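2-ON-2 hemoglobin (Agrobacterium tumefaciens, PDB 2XYK) binds heme b and, as a group II truncated (2/2) hemoglobin, probably binds and carries oxygen. Local coordinates at residues A83-L94 against V118-E129. Residues are numbered along the deposited sequence; the frame is centred on the assembly and turned at random.
With HEM (protoporphyrin IX containing Fe), chain C.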
# COMPACT_ATOMS: atom_id res chain seq x y z
N ALA A 83 4.49 13.92 -7.16
CA ALA A 83 5.03 14.17 -5.82
C ALA A 83 6.54 14.10 -5.90
O ALA A 83 7.07 13.36 -6.72
CB ALA A 83 4.49 13.15 -4.82
N PRO A 84 7.24 14.91 -5.09
CA PRO A 84 8.69 14.79 -5.00
C PRO A 84 9.09 13.70 -3.99
O PRO A 84 8.98 13.87 -2.77
CB PRO A 84 9.10 16.17 -4.55
CG PRO A 84 7.96 16.64 -3.69
CD PRO A 84 6.72 16.02 -4.26
N ILE A 85 9.51 12.57 -4.54
CA ILE A 85 9.81 11.40 -3.75
C ILE A 85 11.30 11.11 -3.79
O ILE A 85 11.82 10.56 -4.78
CB ILE A 85 8.99 10.14 -4.22
CG1 ILE A 85 7.48 10.43 -4.19
CG2 ILE A 85 9.33 8.93 -3.29
CD1 ILE A 85 6.58 9.41 -4.91
N GLY A 86 11.98 11.47 -2.71
CA GLY A 86 13.39 11.11 -2.51
C GLY A 86 13.52 9.91 -1.58
O GLY A 86 12.51 9.33 -1.18
N PRO A 87 14.76 9.57 -1.18
CA PRO A 87 15.02 8.40 -0.32
C PRO A 87 14.18 8.45 0.96
O PRO A 87 13.67 7.44 1.40
CB PRO A 87 16.51 8.51 0.02
CG PRO A 87 17.10 9.38 -1.07
CD PRO A 87 16.00 10.31 -1.50
N ALA A 88 14.01 9.65 1.52
CA ALA A 88 13.29 9.82 2.79
C ALA A 88 11.79 9.50 2.67
O ALA A 88 11.24 8.77 3.51
CB ALA A 88 13.51 11.25 3.37
N GLU A 89 11.15 10.03 1.63
CA GLU A 89 9.72 9.79 1.41
C GLU A 89 9.56 8.31 1.19
O GLU A 89 8.65 7.70 1.73
CB GLU A 89 9.16 10.61 0.23
CG GLU A 89 9.07 12.11 0.51
CD GLU A 89 10.45 12.81 0.57
OE1 GLU A 89 11.37 12.34 -0.11
OE2 GLU A 89 10.61 13.81 1.31
N ARG A 90 10.48 7.75 0.41
CA ARG A 90 10.49 6.33 0.10
C ARG A 90 10.61 5.43 1.33
O ARG A 90 9.80 4.53 1.49
CB ARG A 90 11.58 6.01 -0.93
CG ARG A 90 11.84 4.50 -1.18
CD ARG A 90 13.31 4.34 -1.68
NE ARG A 90 14.29 4.36 -0.58
CZ ARG A 90 15.57 4.70 -0.71
NH1 ARG A 90 16.05 5.09 -1.88
NH2 ARG A 90 16.38 4.66 0.34
N ASP A 91 11.63 5.64 2.18
CA ASP A 91 11.86 4.74 3.32
C ASP A 91 10.79 4.90 4.41
O ASP A 91 10.50 3.96 5.16
CB ASP A 91 13.23 4.96 3.94
CG ASP A 91 14.36 4.60 3.00
OD1 ASP A 91 14.14 3.82 2.03
OD2 ASP A 91 15.47 5.10 3.23
N GLU A 92 10.22 6.11 4.51
CA GLU A 92 9.15 6.40 5.48
C GLU A 92 7.80 5.80 5.09
O GLU A 92 7.02 5.42 5.97
CB GLU A 92 9.04 7.90 5.73
CG GLU A 92 10.25 8.47 6.48
CD GLU A 92 10.17 10.00 6.66
OE1 GLU A 92 9.11 10.59 6.40
OE2 GLU A 92 11.17 10.58 7.07
N TRP A 93 7.54 5.72 3.78
CA TRP A 93 6.40 4.98 3.22
C TRP A 93 6.59 3.48 3.57
O TRP A 93 5.70 2.81 4.10
CB TRP A 93 6.38 5.19 1.67
CG TRP A 93 5.13 4.68 0.95
CD1 TRP A 93 4.06 5.44 0.50
CD2 TRP A 93 4.81 3.31 0.63
NE1 TRP A 93 3.12 4.61 -0.10
CE2 TRP A 93 3.56 3.31 -0.04
CE3 TRP A 93 5.47 2.08 0.83
CZ2 TRP A 93 2.96 2.14 -0.50
CZ3 TRP A 93 4.86 0.91 0.39
CH2 TRP A 93 3.63 0.94 -0.28
N LEU A 94 7.77 2.96 3.31
CA LEU A 94 8.09 1.56 3.60
C LEU A 94 8.04 1.25 5.10
O LEU A 94 7.60 0.18 5.51
CB LEU A 94 9.47 1.20 3.01
CG LEU A 94 9.51 1.08 1.48
CD1 LEU A 94 10.98 1.12 1.01
CD2 LEU A 94 8.78 -0.24 1.02
N VAL A 118 6.36 -5.28 -3.20
CA VAL A 118 5.94 -3.94 -2.84
C VAL A 118 7.19 -3.08 -2.59
O VAL A 118 7.24 -1.92 -2.99
CB VAL A 118 5.04 -3.94 -1.58
CG1 VAL A 118 5.00 -2.54 -0.88
CG2 VAL A 118 3.62 -4.45 -1.90
N GLU A 119 8.19 -3.63 -1.90
CA GLU A 119 9.37 -2.86 -1.61
C GLU A 119 10.08 -2.54 -2.93
O GLU A 119 10.59 -1.41 -3.09
CB GLU A 119 10.30 -3.56 -0.62
CG GLU A 119 11.67 -2.92 -0.60
CD GLU A 119 12.69 -3.65 0.22
OE1 GLU A 119 12.92 -4.86 -0.02
OE2 GLU A 119 13.28 -3.01 1.11
N ARG A 120 10.12 -3.50 -3.87
CA ARG A 120 10.59 -3.23 -5.24
C ARG A 120 9.83 -2.07 -5.91
O ARG A 120 10.44 -1.19 -6.51
CB ARG A 120 10.49 -4.47 -6.13
CG ARG A 120 11.57 -5.54 -5.87
CD ARG A 120 11.27 -6.82 -6.68
NE ARG A 120 11.17 -6.50 -8.11
CZ ARG A 120 11.20 -7.38 -9.11
NH1 ARG A 120 11.33 -8.69 -8.88
NH2 ARG A 120 11.09 -6.94 -10.37
N LEU A 121 8.49 -2.07 -5.82
CA LEU A 121 7.67 -0.99 -6.42
C LEU A 121 8.02 0.37 -5.80
O LEU A 121 8.11 1.38 -6.51
CB LEU A 121 6.17 -1.27 -6.25
CG LEU A 121 5.48 -2.23 -7.21
CD1 LEU A 121 3.99 -2.35 -6.85
CD2 LEU A 121 5.66 -1.80 -8.68
N ALA A 122 8.22 0.39 -4.48
CA ALA A 122 8.49 1.65 -3.77
C ALA A 122 9.79 2.28 -4.24
O ALA A 122 9.86 3.49 -4.43
CB ALA A 122 8.53 1.43 -2.25
N PHE A 123 10.82 1.45 -4.43
CA PHE A 123 12.11 1.96 -4.93
C PHE A 123 11.96 2.48 -6.36
O PHE A 123 12.54 3.50 -6.73
CB PHE A 123 13.21 0.90 -4.84
CG PHE A 123 13.96 0.93 -3.52
CD1 PHE A 123 13.41 0.34 -2.39
CD2 PHE A 123 15.21 1.52 -3.44
CE1 PHE A 123 14.10 0.36 -1.17
CE2 PHE A 123 15.90 1.54 -2.25
CZ PHE A 123 15.35 0.96 -1.10
N HIS A 124 11.12 1.80 -7.13
CA HIS A 124 10.77 2.23 -8.46
C HIS A 124 9.93 3.53 -8.54
O HIS A 124 9.90 4.19 -9.60
CB HIS A 124 10.10 1.08 -9.21
CG HIS A 124 10.15 1.22 -10.70
ND1 HIS A 124 11.33 1.23 -11.40
CD2 HIS A 124 9.16 1.37 -11.62
CE1 HIS A 124 11.08 1.41 -12.69
NE2 HIS A 124 9.77 1.49 -12.85
N MET A 125 9.22 3.91 -7.46
CA MET A 125 8.41 5.16 -7.47
C MET A 125 9.28 6.35 -7.17
O MET A 125 8.90 7.48 -7.47
CB MET A 125 7.25 5.15 -6.45
CG MET A 125 6.22 4.05 -6.64
SD MET A 125 5.48 4.08 -8.30
CE MET A 125 6.59 2.97 -9.22
N GLN A 126 10.42 6.12 -6.54
CA GLN A 126 11.31 7.21 -6.15
C GLN A 126 11.71 7.98 -7.42
O GLN A 126 12.05 7.37 -8.45
CB GLN A 126 12.52 6.67 -5.37
CG GLN A 126 13.57 7.73 -5.01
CD GLN A 126 14.92 7.14 -4.57
OE1 GLN A 126 15.02 5.97 -4.17
NE2 GLN A 126 15.97 7.97 -4.63
N ASN A 127 11.59 9.31 -7.37
CA ASN A 127 11.80 10.13 -8.57
C ASN A 127 12.79 11.27 -8.37
O ASN A 127 12.95 12.12 -9.25
CB ASN A 127 10.46 10.62 -9.19
CG ASN A 127 9.53 11.28 -8.17
OD1 ASN A 127 8.30 11.07 -8.19
ND2 ASN A 127 10.08 12.12 -7.32
N GLN A 128 13.47 11.23 -7.23
CA GLN A 128 14.40 12.28 -6.82
C GLN A 128 15.60 11.70 -6.09
O GLN A 128 15.46 10.79 -5.25
CB GLN A 128 13.69 13.21 -5.84
CG GLN A 128 13.70 14.64 -6.20
CD GLN A 128 12.83 15.46 -5.27
OE1 GLN A 128 12.92 15.33 -4.05
NE2 GLN A 128 11.99 16.30 -5.84
N GLU A 129 16.78 12.25 -6.41
CA GLU A 129 17.95 12.34 -5.52
C GLU A 129 18.75 11.05 -5.53
O GLU A 129 19.15 10.58 -6.60
CB GLU A 129 17.56 12.77 -4.08
CG GLU A 129 17.38 14.29 -3.86
CD GLU A 129 16.64 14.63 -2.52
OE1 GLU A 129 15.45 14.25 -2.38
OE2 GLU A 129 17.25 15.26 -1.60
CHA HEM C . -0.79 7.67 -4.60
CHB HEM C . 3.41 8.50 -2.16
CHC HEM C . 4.77 3.93 -3.21
CHD HEM C . 0.23 2.89 -4.52
C1A HEM C . 0.25 8.30 -3.92
C2A HEM C . 0.34 9.72 -3.63
C3A HEM C . 1.49 9.95 -2.97
C4A HEM C . 2.18 8.69 -2.80
CMA HEM C . 2.05 11.31 -2.45
CAA HEM C . -0.74 10.74 -4.05
CBA HEM C . -1.91 10.61 -3.04
CGA HEM C . -3.29 11.00 -3.58
O1A HEM C . -3.50 11.21 -4.81
O2A HEM C . -4.22 11.11 -2.75
C1B HEM C . 4.18 7.35 -2.25
C2B HEM C . 5.54 7.14 -1.78
C3B HEM C . 5.89 5.86 -2.08
C4B HEM C . 4.77 5.24 -2.75
CMB HEM C . 6.44 8.15 -1.05
CAB HEM C . 7.23 5.12 -1.81
CBB HEM C . 8.32 5.40 -2.54
C1C HEM C . 3.66 3.23 -3.61
C2C HEM C . 3.61 1.81 -3.87
C3C HEM C . 2.35 1.50 -4.22
C4C HEM C . 1.58 2.74 -4.21
CMC HEM C . 4.85 0.90 -3.72
CAC HEM C . 1.82 0.09 -4.60
CBC HEM C . 1.97 -0.95 -3.75
C1D HEM C . -0.47 4.06 -4.76
C2D HEM C . -1.77 4.18 -5.39
C3D HEM C . -2.08 5.67 -5.42
C4D HEM C . -0.94 6.31 -4.81
CMD HEM C . -2.67 3.03 -5.91
CAD HEM C . -3.35 6.36 -5.98
CBD HEM C . -2.99 6.63 -7.45
CGD HEM C . -4.04 7.48 -8.13
O1D HEM C . -4.03 8.73 -7.97
O2D HEM C . -4.88 6.88 -8.82
NA HEM C . 1.38 7.70 -3.40
NB HEM C . 3.74 6.16 -2.82
NC HEM C . 2.42 3.77 -3.84
ND HEM C . -0.03 5.33 -4.43
FE HEM C . 1.87 5.73 -3.66
O HOH W 1 1.12 5.29 -1.93
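R90 lays its guanidinium flat on the ring of F123, planes 12° apart, a cation-pi stack with CD 3.7 Å over the ring centroid. The chain leaves with CG anti to the backbone N (chi1 171°) and bends at chi3, bringing the head onto the ring. P87 CA covers the other face of the guanidinium. Rotation is fixed at the edge: NE and NH2 both grip D91 OD1 in a side-on salt bridge, while NH1 gives a hydrogen bond to Q126 OE1 (2.7 Å), entering from above the amide plane. Q126 NE2 in turn donates a hydrogen bond to Q128 O, tying R90 to the C-terminal tail. There the backbone N of N127 donates to I85 O at 2.9 Å.

Deeper, L94 CD2 rests on A122 CB (3.7 Å) and V118 CG1 touches the edge of W93 at CZ3. The indole spreads one face over the heme, and NE1 donates to the iron-bound water.

Segments 87-94 and 118-125, of helices 87-104 and 108-125, run nearly antiparallel, axes 9.5 Å apart, and hold a heme edge between them, W93 on the distal face, L121 and M125 on the proximal; I85 and M125 reach axial H80 on helix 76-80.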